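Local coordinates for protein CT_858 (Chlamydia trachomatis, PDB 3DOR), which probably acts as a secreted serine-type endopeptidase of the S41 peptidase family, cleaving protein substrates, at residues G274-Y279 / Q304-F309; P299-Q304 / T339-G344; C468-P473 / T487-A492. All coordinates share one frame; numbering follows the deposited sequence.

Interaction 1 of 3, residues G274-Y279 / Q304-F309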
ATOM      1  N   GLY B 274      -6.408  14.234  28.988  1.00 40.98           N
ATOM      2  CA  GLY B 274      -5.767  13.455  27.941  1.00 37.27           C
ATOM      3  C   GLY B 274      -5.814  13.999  26.521  1.00 36.54           C
ATOM      4  O   GLY B 274      -5.652  15.197  26.279  1.00 35.61           O
ATOM      5  N   LEU B 275      -6.038  13.088  25.580  1.00 32.18           N
ATOM      6  CA  LEU B 275      -6.105  13.394  24.160  1.00 30.77           C
ATOM      7  C   LEU B 275      -7.362  14.169  23.745  1.00 29.16           C
ATOM      8  O   LEU B 275      -7.299  15.053  22.892  1.00 29.02           O
ATOM      9  CB  LEU B 275      -6.033  12.080  23.373  1.00 31.31           C
ATOM     10  CG  LEU B 275      -4.846  11.787  22.449  1.00 34.78           C
ATOM     11  CD1 LEU B 275      -3.526  12.221  23.075  1.00 35.74           C
ATOM     12  CD2 LEU B 275      -4.836  10.298  22.144  1.00 33.36           C
ATOM     13  N   PHE B 276      -8.499  13.829  24.343  1.00 26.65           N
ATOM     14  CA  PHE B 276      -9.770  14.474  24.018  1.00 24.87           C
ATOM     15  C   PHE B 276     -10.056  15.739  24.816  1.00 24.50           C
ATOM     16  O   PHE B 276      -9.698  15.844  25.989  1.00 25.27           O
ATOM     17  CB  PHE B 276     -10.963  13.538  24.292  1.00 23.07           C
ATOM     18  CG  PHE B 276     -11.014  12.314  23.429  1.00 22.94           C
ATOM     19  CD1 PHE B 276     -10.370  11.147  23.812  1.00 23.13           C
ATOM     20  CD2 PHE B 276     -11.752  12.318  22.248  1.00 23.17           C
ATOM     21  CE1 PHE B 276     -10.462   9.982  23.026  1.00 25.17           C
ATOM     22  CE2 PHE B 276     -11.852  11.165  21.456  1.00 24.96           C
ATOM     23  CZ  PHE B 276     -11.206   9.996  21.846  1.00 23.50           C
ATOM     24  N   ARG B 277     -10.724  16.695  24.186  1.00 23.27           N
ATOM     25  CA  ARG B 277     -11.134  17.883  24.914  1.00 23.50           C
ATOM     26  C   ARG B 277     -12.463  17.436  25.538  1.00 23.41           C
ATOM     27  O   ARG B 277     -13.412  17.086  24.829  1.00 23.20           O
ATOM     28  CB  ARG B 277     -11.389  19.076  23.984  1.00 22.84           C
ATOM     29  CG  ARG B 277     -11.957  20.275  24.743  1.00 24.36           C
ATOM     30  CD  ARG B 277     -12.119  21.528  23.895  1.00 26.30           C
ATOM     31  NE  ARG B 277     -12.634  22.625  24.709  1.00 25.98           N
ATOM     32  CZ  ARG B 277     -13.165  23.741  24.225  1.00 28.61           C
ATOM     33  NH1 ARG B 277     -13.257  23.926  22.917  1.00 31.07           N
ATOM     34  NH2 ARG B 277     -13.624  24.666  25.051  1.00 28.10           N
ATOM     35  N   ALA B 278     -12.530  17.430  26.861  1.00 21.88           N
ATOM     36  CA  ALA B 278     -13.741  17.006  27.529  1.00 21.02           C
ATOM     37  C   ALA B 278     -13.813  17.626  28.910  1.00 23.49           C
ATOM     38  O   ALA B 278     -12.802  17.708  29.619  1.00 23.63           O
ATOM     39  CB  ALA B 278     -13.767  15.483  27.631  1.00 21.60           C
ATOM     40  N   TYR B 279     -15.005  18.060  29.294  1.00 20.93           N
ATOM     41  CA  TYR B 279     -15.174  18.670  30.593  1.00 22.49           C
ATOM     42  C   TYR B 279     -16.623  18.632  31.025  1.00 23.23           C
ATOM     43  O   TYR B 279     -17.494  18.152  30.297  1.00 22.59           O
ATOM     44  CB  TYR B 279     -14.661  20.121  30.561  1.00 23.73           C
ATOM     45  CG  TYR B 279     -15.411  21.037  29.614  1.00 24.62           C
ATOM     46  CD1 TYR B 279     -16.582  21.672  30.014  1.00 24.29           C
ATOM     47  CD2 TYR B 279     -14.959  21.247  28.306  1.00 25.18           C
ATOM     48  CE1 TYR B 279     -17.295  22.493  29.144  1.00 25.48           C
ATOM     49  CE2 TYR B 279     -15.666  22.069  27.423  1.00 24.66           C
ATOM     50  CZ  TYR B 279     -16.833  22.683  27.852  1.00 26.22           C
ATOM     51  OH  TYR B 279     -17.555  23.477  26.992  1.00 29.77           O
ATOM     52  N   GLN B 304      -5.600   7.293  14.901  1.00 31.50           N
ATOM     53  CA  GLN B 304      -4.152   7.432  14.838  1.00 36.34           C
ATOM     54  C   GLN B 304      -3.681   8.848  14.493  1.00 37.52           C
ATOM     55  O   GLN B 304      -2.549   9.219  14.794  1.00 38.03           O
ATOM     56  CB  GLN B 304      -3.582   6.411  13.837  1.00 40.35           C
ATOM     57  CG  GLN B 304      -4.093   4.986  14.085  1.00 45.21           C
ATOM     58  CD  GLN B 304      -3.313   3.907  13.338  1.00 51.75           C
ATOM     59  OE1 GLN B 304      -2.142   3.642  13.637  1.00 54.46           O
ATOM     60  NE2 GLN B 304      -3.964   3.275  12.365  1.00 52.54           N
ATOM     61  N   ASP B 305      -4.547   9.643  13.871  1.00 38.36           N
ATOM     62  CA  ASP B 305      -4.188  11.007  13.499  1.00 38.01           C
ATOM     63  C   ASP B 305      -4.549  12.025  14.571  1.00 38.00           C
ATOM     64  O   ASP B 305      -4.430  13.226  14.342  1.00 38.62           O
ATOM     65  CB  ASP B 305      -4.866  11.430  12.187  1.00 39.16           C
ATOM     66  CG  ASP B 305      -4.550  10.498  11.026  1.00 41.12           C
ATOM     67  OD1 ASP B 305      -3.442   9.931  10.986  1.00 39.01           O
ATOM     68  OD2 ASP B 305      -5.418  10.350  10.138  1.00 44.52           O
ATOM     69  N   MET B 306      -5.010  11.567  15.730  1.00 36.93           N
ATOM     70  CA  MET B 306      -5.352  12.512  16.789  1.00 36.41           C
ATOM     71  C   MET B 306      -4.121  13.261  17.288  1.00 37.74           C
ATOM     72  O   MET B 306      -3.054  12.678  17.468  1.00 38.45           O
ATOM     73  CB  MET B 306      -6.011  11.805  17.976  1.00 34.06           C
ATOM     74  CG  MET B 306      -7.413  11.312  17.709  1.00 31.36           C
ATOM     75  SD  MET B 306      -8.220  10.826  19.234  1.00 30.29           S
ATOM     76  CE  MET B 306      -8.736  12.434  19.881  1.00 22.93           C
ATOM     77  N   GLU B 307      -4.289  14.561  17.508  1.00 38.49           N
ATOM     78  CA  GLU B 307      -3.230  15.432  18.003  1.00 39.37           C
ATOM     79  C   GLU B 307      -2.535  14.833  19.221  1.00 40.48           C
ATOM     80  O   GLU B 307      -3.190  14.486  20.198  1.00 39.56           O
ATOM     81  CB  GLU B 307      -3.822  16.784  18.403  1.00 40.65           C
ATOM     82  CG  GLU B 307      -3.557  17.931  17.444  1.00 42.42           C
ATOM     83  CD  GLU B 307      -4.482  19.122  17.691  1.00 43.82           C
ATOM     84  OE1 GLU B 307      -5.443  19.305  16.908  1.00 40.02           O
ATOM     85  OE2 GLU B 307      -4.253  19.867  18.672  1.00 44.87           O
ATOM     86  N   ASP B 308      -1.210  14.715  19.161  1.00 40.53           N
ATOM     87  CA  ASP B 308      -0.430  14.193  20.279  1.00 40.30           C
ATOM     88  C   ASP B 308      -0.647  12.717  20.572  1.00 39.72           C
ATOM     89  O   ASP B 308      -0.332  12.252  21.663  1.00 40.05           O
ATOM     90  CB  ASP B 308      -0.728  14.991  21.553  1.00 42.68           C
ATOM     91  CG  ASP B 308      -0.386  16.462  21.418  1.00 45.48           C
ATOM     92  OD1 ASP B 308       0.792  16.775  21.155  1.00 47.98           O
ATOM     93  OD2 ASP B 308      -1.294  17.306  21.578  1.00 48.30           O
ATOM     94  N   PHE B 309      -1.190  11.973  19.618  1.00 39.08           N
ATOM     95  CA  PHE B 309      -1.396  10.553  19.855  1.00 40.14           C
ATOM     96  C   PHE B 309      -0.051   9.839  19.983  1.00 41.56           C
ATOM     97  O   PHE B 309       0.841  10.026  19.157  1.00 42.34           O
ATOM     98  CB  PHE B 309      -2.196   9.916  18.721  1.00 39.28           C
ATOM     99  CG  PHE B 309      -2.300   8.419  18.833  1.00 40.76           C
ATOM    100  CD1 PHE B 309      -2.820   7.832  19.981  1.00 40.83           C
ATOM    101  CD2 PHE B 309      -1.839   7.597  17.814  1.00 40.95           C
ATOM    102  CE1 PHE B 309      -2.875   6.451  20.114  1.00 40.91           C
ATOM    103  CE2 PHE B 309      -1.888   6.215  17.935  1.00 40.31           C
ATOM    104  CZ  PHE B 309      -2.407   5.640  19.088  1.00 41.05           C
TER
HETATM  105  O   HOH W   1      -5.510  15.249  20.839  1.00 39.19           O

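Interaction 2 of 3, residues P299-Q304 / T339-G344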
ATOM      1  N   PRO B 299     -12.947  14.831  17.459  1.00 23.10           N
ATOM      2  CA  PRO B 299     -12.314  15.513  16.328  1.00 22.45           C
ATOM      3  C   PRO B 299     -12.138  14.756  15.014  1.00 24.45           C
ATOM      4  O   PRO B 299     -12.196  15.356  13.932  1.00 25.18           O
ATOM      5  CB  PRO B 299     -10.986  15.973  16.929  1.00 21.88           C
ATOM      6  CG  PRO B 299     -10.604  14.793  17.769  1.00 22.60           C
ATOM      7  CD  PRO B 299     -11.927  14.352  18.416  1.00 23.94           C
ATOM      8  N   THR B 300     -11.918  13.452  15.101  1.00 22.68           N
ATOM      9  CA  THR B 300     -11.722  12.639  13.908  1.00 22.37           C
ATOM     10  C   THR B 300     -11.998  11.185  14.245  1.00 24.89           C
ATOM     11  O   THR B 300     -11.995  10.812  15.424  1.00 24.51           O
ATOM     12  CB  THR B 300     -10.268  12.734  13.405  1.00 22.74           C
ATOM     13  OG1 THR B 300     -10.085  11.830  12.310  1.00 22.06           O
ATOM     14  CG2 THR B 300      -9.289  12.357  14.521  1.00 20.86           C
ATOM     15  N   TYR B 301     -12.250  10.370  13.221  1.00 23.41           N
ATOM     16  CA  TYR B 301     -12.480   8.957  13.444  1.00 23.94           C
ATOM     17  C   TYR B 301     -11.285   8.120  13.000  1.00 24.43           C
ATOM     18  O   TYR B 301     -11.328   6.891  13.016  1.00 24.76           O
ATOM     19  CB  TYR B 301     -13.788   8.494  12.785  1.00 22.72           C
ATOM     20  CG  TYR B 301     -15.005   9.095  13.472  1.00 22.16           C
ATOM     21  CD1 TYR B 301     -15.665  10.197  12.928  1.00 22.02           C
ATOM     22  CD2 TYR B 301     -15.447   8.613  14.710  1.00 22.57           C
ATOM     23  CE1 TYR B 301     -16.731  10.816  13.599  1.00 21.39           C
ATOM     24  CE2 TYR B 301     -16.522   9.229  15.393  1.00 21.76           C
ATOM     25  CZ  TYR B 301     -17.149  10.331  14.829  1.00 20.13           C
ATOM     26  OH  TYR B 301     -18.167  10.982  15.494  1.00 23.57           O
ATOM     27  N   SER B 302     -10.214   8.782  12.586  1.00 25.34           N
ATOM     28  CA  SER B 302      -9.010   8.035  12.254  1.00 29.40           C
ATOM     29  C   SER B 302      -8.190   8.316  13.512  1.00 27.98           C
ATOM     30  O   SER B 302      -7.395   9.255  13.576  1.00 26.53           O
ATOM     31  CB  SER B 302      -8.334   8.565  10.978  1.00 29.85           C
ATOM     32  OG  SER B 302      -7.797   9.848  11.162  1.00 40.99           O
ATOM     33  N   TRP B 303      -8.446   7.509  14.538  1.00 27.12           N
ATOM     34  CA  TRP B 303      -7.810   7.668  15.837  1.00 29.20           C
ATOM     35  C   TRP B 303      -6.308   7.901  15.842  1.00 29.80           C
ATOM     36  O   TRP B 303      -5.802   8.630  16.692  1.00 31.18           O
ATOM     37  CB  TRP B 303      -8.142   6.469  16.735  1.00 27.76           C
ATOM     38  CG  TRP B 303      -7.844   5.142  16.118  1.00 27.57           C
ATOM     39  CD1 TRP B 303      -8.617   4.452  15.220  1.00 29.46           C
ATOM     40  CD2 TRP B 303      -6.698   4.321  16.373  1.00 28.92           C
ATOM     41  NE1 TRP B 303      -8.021   3.248  14.907  1.00 28.21           N
ATOM     42  CE2 TRP B 303      -6.844   3.146  15.600  1.00 27.85           C
ATOM     43  CE3 TRP B 303      -5.564   4.467  17.181  1.00 28.10           C
ATOM     44  CZ2 TRP B 303      -5.896   2.117  15.621  1.00 30.23           C
ATOM     45  CZ3 TRP B 303      -4.622   3.443  17.199  1.00 30.35           C
ATOM     46  CH2 TRP B 303      -4.795   2.284  16.421  1.00 29.40           C
ATOM     47  N   GLN B 304      -5.600   7.293  14.901  1.00 31.50           N
ATOM     48  CA  GLN B 304      -4.152   7.432  14.838  1.00 36.34           C
ATOM     49  C   GLN B 304      -3.681   8.848  14.493  1.00 37.52           C
ATOM     50  O   GLN B 304      -2.549   9.219  14.794  1.00 38.03           O
ATOM     51  CB  GLN B 304      -3.582   6.411  13.837  1.00 40.35           C
ATOM     52  CG  GLN B 304      -4.093   4.986  14.085  1.00 45.21           C
ATOM     53  CD  GLN B 304      -3.313   3.907  13.338  1.00 51.75           C
ATOM     54  OE1 GLN B 304      -2.142   3.642  13.637  1.00 54.46           O
ATOM     55  NE2 GLN B 304      -3.964   3.275  12.365  1.00 52.54           N
ATOM     56  N   THR B 339     -18.304  18.764  15.000  1.00 23.96           N
ATOM     57  CA  THR B 339     -18.099  19.617  13.824  1.00 23.73           C
ATOM     58  C   THR B 339     -16.675  19.513  13.272  1.00 24.74           C
ATOM     59  O   THR B 339     -15.767  19.082  13.978  1.00 23.24           O
ATOM     60  CB  THR B 339     -18.362  21.097  14.163  1.00 22.77           C
ATOM     61  OG1 THR B 339     -17.507  21.502  15.242  1.00 24.02           O
ATOM     62  CG2 THR B 339     -19.806  21.301  14.582  1.00 20.43           C
ATOM     63  N   ASN B 340     -16.485  19.901  12.008  1.00 23.35           N
ATOM     64  CA  ASN B 340     -15.155  19.887  11.397  1.00 22.95           C
ATOM     65  C   ASN B 340     -14.405  18.585  11.685  1.00 22.94           C
ATOM     66  O   ASN B 340     -13.318  18.582  12.269  1.00 23.92           O
ATOM     67  CB  ASN B 340     -14.339  21.072  11.929  1.00 22.63           C
ATOM     68  CG  ASN B 340     -14.789  22.410  11.360  1.00 24.50           C
ATOM     69  OD1 ASN B 340     -15.824  22.517  10.700  1.00 24.80           O
ATOM     70  ND2 ASN B 340     -14.003  23.442  11.621  1.00 23.64           N
ATOM     71  N   ASN B 341     -14.991  17.484  11.249  1.00 22.49           N
ATOM     72  CA  ASN B 341     -14.448  16.158  11.476  1.00 20.64           C
ATOM     73  C   ASN B 341     -14.410  15.476  10.109  1.00 21.98           C
ATOM     74  O   ASN B 341     -15.439  15.340   9.459  1.00 21.94           O
ATOM     75  CB  ASN B 341     -15.386  15.429  12.436  1.00 22.41           C
ATOM     76  CG  ASN B 341     -14.912  14.047  12.788  1.00 21.92           C
ATOM     77  OD1 ASN B 341     -14.480  13.291  11.926  1.00 22.02           O
ATOM     78  ND2 ASN B 341     -15.004  13.699  14.068  1.00 24.38           N
ATOM     79  N   PRO B 342     -13.223  15.019   9.670  1.00 22.82           N
ATOM     80  CA  PRO B 342     -13.002  14.355   8.377  1.00 24.08           C
ATOM     81  C   PRO B 342     -13.451  12.906   8.221  1.00 25.36           C
ATOM     82  O   PRO B 342     -13.345  12.350   7.133  1.00 26.15           O
ATOM     83  CB  PRO B 342     -11.498  14.474   8.198  1.00 23.82           C
ATOM     84  CG  PRO B 342     -11.010  14.199   9.608  1.00 24.40           C
ATOM     85  CD  PRO B 342     -11.967  15.067  10.448  1.00 22.95           C
ATOM     86  N   GLY B 343     -13.949  12.292   9.287  1.00 24.84           N
ATOM     87  CA  GLY B 343     -14.359  10.899   9.192  1.00 23.76           C
ATOM     88  C   GLY B 343     -13.188  10.012   9.585  1.00 25.45           C
ATOM     89  O   GLY B 343     -12.336  10.436  10.363  1.00 24.68           O
ATOM     90  N   GLY B 344     -13.128   8.792   9.054  1.00 26.54           N
ATOM     91  CA  GLY B 344     -12.027   7.913   9.395  1.00 26.82           C
ATOM     92  C   GLY B 344     -12.331   6.430   9.359  1.00 27.85           C
ATOM     93  O   GLY B 344     -12.792   5.903   8.341  1.00 27.70           O
TER

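Interaction 3 of 3, residues C468-P473 / T487-A492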
ATOM      1  N   CYS B 468     -17.463   8.992   8.272  1.00 23.31           N
ATOM      2  CA  CYS B 468     -17.865   8.580   9.614  1.00 23.90           C
ATOM      3  C   CYS B 468     -18.534   9.728  10.370  1.00 21.80           C
ATOM      4  O   CYS B 468     -19.394   9.480  11.210  1.00 21.74           O
ATOM      5  CB  CYS B 468     -16.671   8.036  10.407  1.00 25.06           C
ATOM      6  SG  CYS B 468     -16.098   6.415   9.812  1.00 30.53           S
ATOM      7  N   ALA B 469     -18.149  10.971  10.067  1.00 20.97           N
ATOM      8  CA  ALA B 469     -18.754  12.149  10.715  1.00 20.64           C
ATOM      9  C   ALA B 469     -20.147  12.427  10.119  1.00 22.21           C
ATOM     10  O   ALA B 469     -20.916  13.256  10.641  1.00 19.88           O
ATOM     11  CB  ALA B 469     -17.851  13.369  10.577  1.00 18.94           C
ATOM     12  N   ASP B 470     -20.445  11.753   9.003  1.00 23.80           N
ATOM     13  CA  ASP B 470     -21.775  11.816   8.397  1.00 23.30           C
ATOM     14  C   ASP B 470     -22.538  10.728   9.177  1.00 23.68           C
ATOM     15  O   ASP B 470     -23.640  10.950   9.675  1.00 22.81           O
ATOM     16  CB  ASP B 470     -21.782  11.366   6.916  1.00 25.26           C
ATOM     17  CG  ASP B 470     -21.481  12.490   5.935  1.00 27.35           C
ATOM     18  OD1 ASP B 470     -22.164  13.537   5.990  1.00 26.25           O
ATOM     19  OD2 ASP B 470     -20.571  12.312   5.094  1.00 26.06           O
ATOM     20  N   PHE B 471     -21.919   9.550   9.271  1.00 23.12           N
ATOM     21  CA  PHE B 471     -22.521   8.376   9.925  1.00 24.72           C
ATOM     22  C   PHE B 471     -22.854   8.485  11.418  1.00 24.07           C
ATOM     23  O   PHE B 471     -23.905   7.991  11.861  1.00 22.91           O
ATOM     24  CB  PHE B 471     -21.626   7.141   9.721  1.00 26.56           C
ATOM     25  CG  PHE B 471     -21.301   6.840   8.274  1.00 31.35           C
ATOM     26  CD1 PHE B 471     -20.172   6.076   7.949  1.00 35.79           C
ATOM     27  CD2 PHE B 471     -22.106   7.319   7.240  1.00 33.43           C
ATOM     28  CE1 PHE B 471     -19.848   5.796   6.602  1.00 37.39           C
ATOM     29  CE2 PHE B 471     -21.799   7.050   5.902  1.00 34.84           C
ATOM     30  CZ  PHE B 471     -20.666   6.287   5.580  1.00 36.64           C
ATOM     31  N   PHE B 472     -21.959   9.100  12.190  1.00 22.56           N
ATOM     32  CA  PHE B 472     -22.166   9.244  13.632  1.00 23.84           C
ATOM     33  C   PHE B 472     -23.541   9.845  13.934  1.00 22.57           C
ATOM     34  O   PHE B 472     -24.350   9.224  14.620  1.00 23.28           O
ATOM     35  CB  PHE B 472     -21.046  10.108  14.261  1.00 21.62           C
ATOM     36  CG  PHE B 472     -21.132  10.235  15.771  1.00 21.61           C
ATOM     37  CD1 PHE B 472     -20.733   9.188  16.596  1.00 20.15           C
ATOM     38  CD2 PHE B 472     -21.582  11.423  16.364  1.00 20.89           C
ATOM     39  CE1 PHE B 472     -20.768   9.315  18.001  1.00 20.32           C
ATOM     40  CE2 PHE B 472     -21.627  11.567  17.758  1.00 20.93           C
ATOM     41  CZ  PHE B 472     -21.215  10.506  18.582  1.00 20.61           C
ATOM     42  N   PRO B 473     -23.839  11.049  13.413  1.00 23.96           N
ATOM     43  CA  PRO B 473     -25.162  11.612  13.711  1.00 22.87           C
ATOM     44  C   PRO B 473     -26.335  10.866  13.075  1.00 23.02           C
ATOM     45  O   PRO B 473     -27.419  10.805  13.657  1.00 23.25           O
ATOM     46  CB  PRO B 473     -25.046  13.052  13.212  1.00 20.26           C
ATOM     47  CG  PRO B 473     -24.099  12.932  12.065  1.00 22.77           C
ATOM     48  CD  PRO B 473     -23.034  11.997  12.622  1.00 24.13           C
ATOM     49  N   THR B 487     -25.798  22.344  11.392  1.00 24.27           N
ATOM     50  CA  THR B 487     -26.133  22.383   9.982  1.00 24.60           C
ATOM     51  C   THR B 487     -25.813  21.038   9.332  1.00 24.83           C
ATOM     52  O   THR B 487     -24.928  20.299   9.792  1.00 23.22           O
ATOM     53  CB  THR B 487     -25.410  23.556   9.230  1.00 24.93           C
ATOM     54  OG1 THR B 487     -23.993  23.506   9.448  1.00 24.27           O
ATOM     55  CG2 THR B 487     -25.950  24.904   9.722  1.00 22.59           C
ATOM     56  N   ARG B 488     -26.565  20.730   8.275  1.00 23.64           N
ATOM     57  CA  ARG B 488     -26.448  19.497   7.502  1.00 21.97           C
ATOM     58  C   ARG B 488     -25.002  19.100   7.203  1.00 21.15           C
ATOM     59  O   ARG B 488     -24.183  19.943   6.823  1.00 19.31           O
ATOM     60  CB  ARG B 488     -27.234  19.672   6.189  1.00 22.34           C
ATOM     61  CG  ARG B 488     -27.210  18.499   5.232  1.00 22.77           C
ATOM     62  CD  ARG B 488     -27.970  18.840   3.921  1.00 24.72           C
ATOM     63  NE  ARG B 488     -29.391  19.114   4.149  1.00 22.47           N
ATOM     64  CZ  ARG B 488     -30.338  18.184   4.233  1.00 23.17           C
ATOM     65  NH1 ARG B 488     -30.034  16.901   4.101  1.00 22.14           N
ATOM     66  NH2 ARG B 488     -31.595  18.537   4.478  1.00 23.47           N
ATOM     67  N   THR B 489     -24.698  17.810   7.359  1.00 20.59           N
ATOM     68  CA  THR B 489     -23.352  17.308   7.093  1.00 22.46           C
ATOM     69  C   THR B 489     -23.061  17.269   5.581  1.00 26.53           C
ATOM     70  O   THR B 489     -23.978  17.348   4.753  1.00 25.91           O
ATOM     71  CB  THR B 489     -23.143  15.897   7.730  1.00 24.46           C
ATOM     72  OG1 THR B 489     -24.054  14.958   7.145  1.00 25.04           O
ATOM     73  CG2 THR B 489     -23.394  15.949   9.259  1.00 19.66           C
ATOM     74  N   ALA B 490     -21.782  17.144   5.232  1.00 25.75           N
ATOM     75  CA  ALA B 490     -21.335  17.145   3.838  1.00 25.30           C
ATOM     76  C   ALA B 490     -21.917  16.092   2.907  1.00 26.13           C
ATOM     77  O   ALA B 490     -22.327  16.404   1.789  1.00 26.09           O
ATOM     78  CB  ALA B 490     -19.821  17.073   3.788  1.00 25.58           C
ATOM     79  N   GLY B 491     -21.926  14.842   3.344  1.00 25.28           N
ATOM     80  CA  GLY B 491     -22.463  13.796   2.505  1.00 26.37           C
ATOM     81  C   GLY B 491     -21.439  13.002   1.715  1.00 27.59           C
ATOM     82  O   GLY B 491     -21.508  12.928   0.483  1.00 26.67           O
ATOM     83  N   ALA B 492     -20.450  12.448   2.408  1.00 27.34           N
ATOM     84  CA  ALA B 492     -19.464  11.588   1.752  1.00 25.88           C
ATOM     85  C   ALA B 492     -20.011  10.225   2.181  1.00 26.91           C
ATOM     86  O   ALA B 492     -19.515   9.609   3.126  1.00 28.82           O
ATOM     87  CB  ALA B 492     -18.069  11.828   2.327  1.00 25.32           C
TER

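Interaction 1 of 3, residues G274-Y279 / Q304-F309
Leu275 and Asp308 mark the closest approach of the two backbones, their CA atoms 6.9 Å apart, and no direct hydrogen bond joins the segments. A water bridges them instead, donating to Leu275 O at 2.7 Å and also to Glu307 O. The second backbone is bent into a type II beta turn from Met306 to Phe309, closed by Phe309 N on Met306 O at 2.9 Å, with Asp308 taking the positive phi (68°) that such a turn needs at its third position. The isobutyl group of Leu275 points into this turn. Its CD1 branch lies against the turn carbonyls, 3.5 Å from Asp308 O, while Leu275 CD2 meets Phe309 CD1 at the ring edge, near its plane, 3.9 Å away.

In the ClpP/crotonase-like core of the S41 peptidases, this joins the chain entering strand 278-284 of the central mixed sheet to the connection between strand 290-297 and helix 316-330. That helix also holds the first segment directly: Leu275 N and Phe276 N donate to OE1 and OE2 of Glu319, respectively.

Beside Leu275 in sequence, Phe276 meets Met306 in a Met-aromatic contact, the two side chains crossing at about a right angle. A bend at the end of the thioether chain (chi3 80°) brings the methyl over one face of the ring, Met306 CE standing 3.9 Å from the Phe276 centroid and 17° off the normal. Met306 SD approaches the same ring more obliquely, 4.5 Å from its centroid. Ile323 and Leu296 also pack against Phe276, and Pro316 against Met306. Glu307, exposed, turns its carboxylate away from Leu275, and its OE1 accepts from Thr258 N.

Interaction 2 of 3, residues P299-Q304 / T339-G344
Tyr301 and Gly343 provide the hydrogen bond between the segments: Tyr301 N donates to Gly343 O at 2.9 Å, reaching the oxygen from 50° above the carbonyl plane. It belongs to a single beta bridge, Tyr301 with Gly344, continued by a backbone bond between Tyr301 and Ser345. Each segment is also turned by one of its own side chains. Thr300 OG1 accepts an almost straight bond from Ser302 N at 3.1 Å, an ST turn, and Asn341 OD1 accepts from Gly343 N, in the amide plane, to make an Asx turn.

Packing centres on the Asn341 amide. With CG anti to the backbone N (chi1 -178°), it is carried across to the other segment, where Asn341 ND2 bonds to Ile298 O and lies 3.4 Å from Tyr301 CE1; ring and amide planes are 28° apart. Pro342 crosses Thr300 at a slant, its CD 3.5 Å from Pro299 O and its CG near Thr300 OG1.

Arg297, ending strand 290-297, bonds to Thr339 O and Asn340 O. The Tyr301 side chain touches Leu349 and Leu352 of helix 346-354 and Cys468 and Ala469 of helix 468-478, while its OH bonds to Gln338 just beyond strand 333-337.

Interaction 3 of 3, residues C468-P473 / T487-A492
Asp470 reaches from helix 468-478 to the backbone and hydroxyl of Thr489-Ala492, tying the helix of a beta-alpha-beta crossover to the loop that follows its second strand. The crossover links the adjacent parallel strands 457-461 and 483-486 of the central sheet in this ClpP/crotonase-like domain.

Three hydrogen bonds converge on the buried carboxylate. Two go to the same oxygen: Thr489 OG1 donates at 2.6 Å to the anti lone pair of Asp470 OD1, and Gly491 N comes to its syn side at 3.0 Å with a rather bent N-H (138°). Asp470 OD2 receives Ala492 N at 2.7 Å along a straighter line, from above the carboxylate plane, 36° out of it. Donors to both oxygens therefore resist rotation of the group. Thr489 OG1 also accepts from Val530 N, so the hydroxyl is held by two partners.

Van der Waals contact is slighter and concentrates on the threonine methyl, which lies beside the backbone N while the hydroxyl turns to the aspartate (chi1 62°). Ile461 of strand 457-461 touches both Thr489 and Pro473. Facing the helix, Thr489 CG2 rests 3.9 Å from the carbonyl oxygen Ala469 O and makes its apolar contact with Pro473 CG at 4.2 Å.

How the interactions relate
The three contacts run in a row through the S41 domain, formed largely by the loops after strands 290-297, 333-337 and 483-486, the chain before strand 278-284, and helix 468-478. Interaction 2 lies in the middle, its centre about 11 Å from each of the others, whereas interactions 1 and 3, with centres about 21 Å apart, do not touch, their nearest atoms being about 10 Å apart. Along the chain interactions 1 and 2 interlock, sharing Gln304, and both close before interaction 3 begins. Met306 packs on Pro299, Phe309 on Trp303, and Tyr301 on Cys468 and Phe472, so side-chain contacts run from the turn of interaction 1 to helix 468-478 by way of interaction 2.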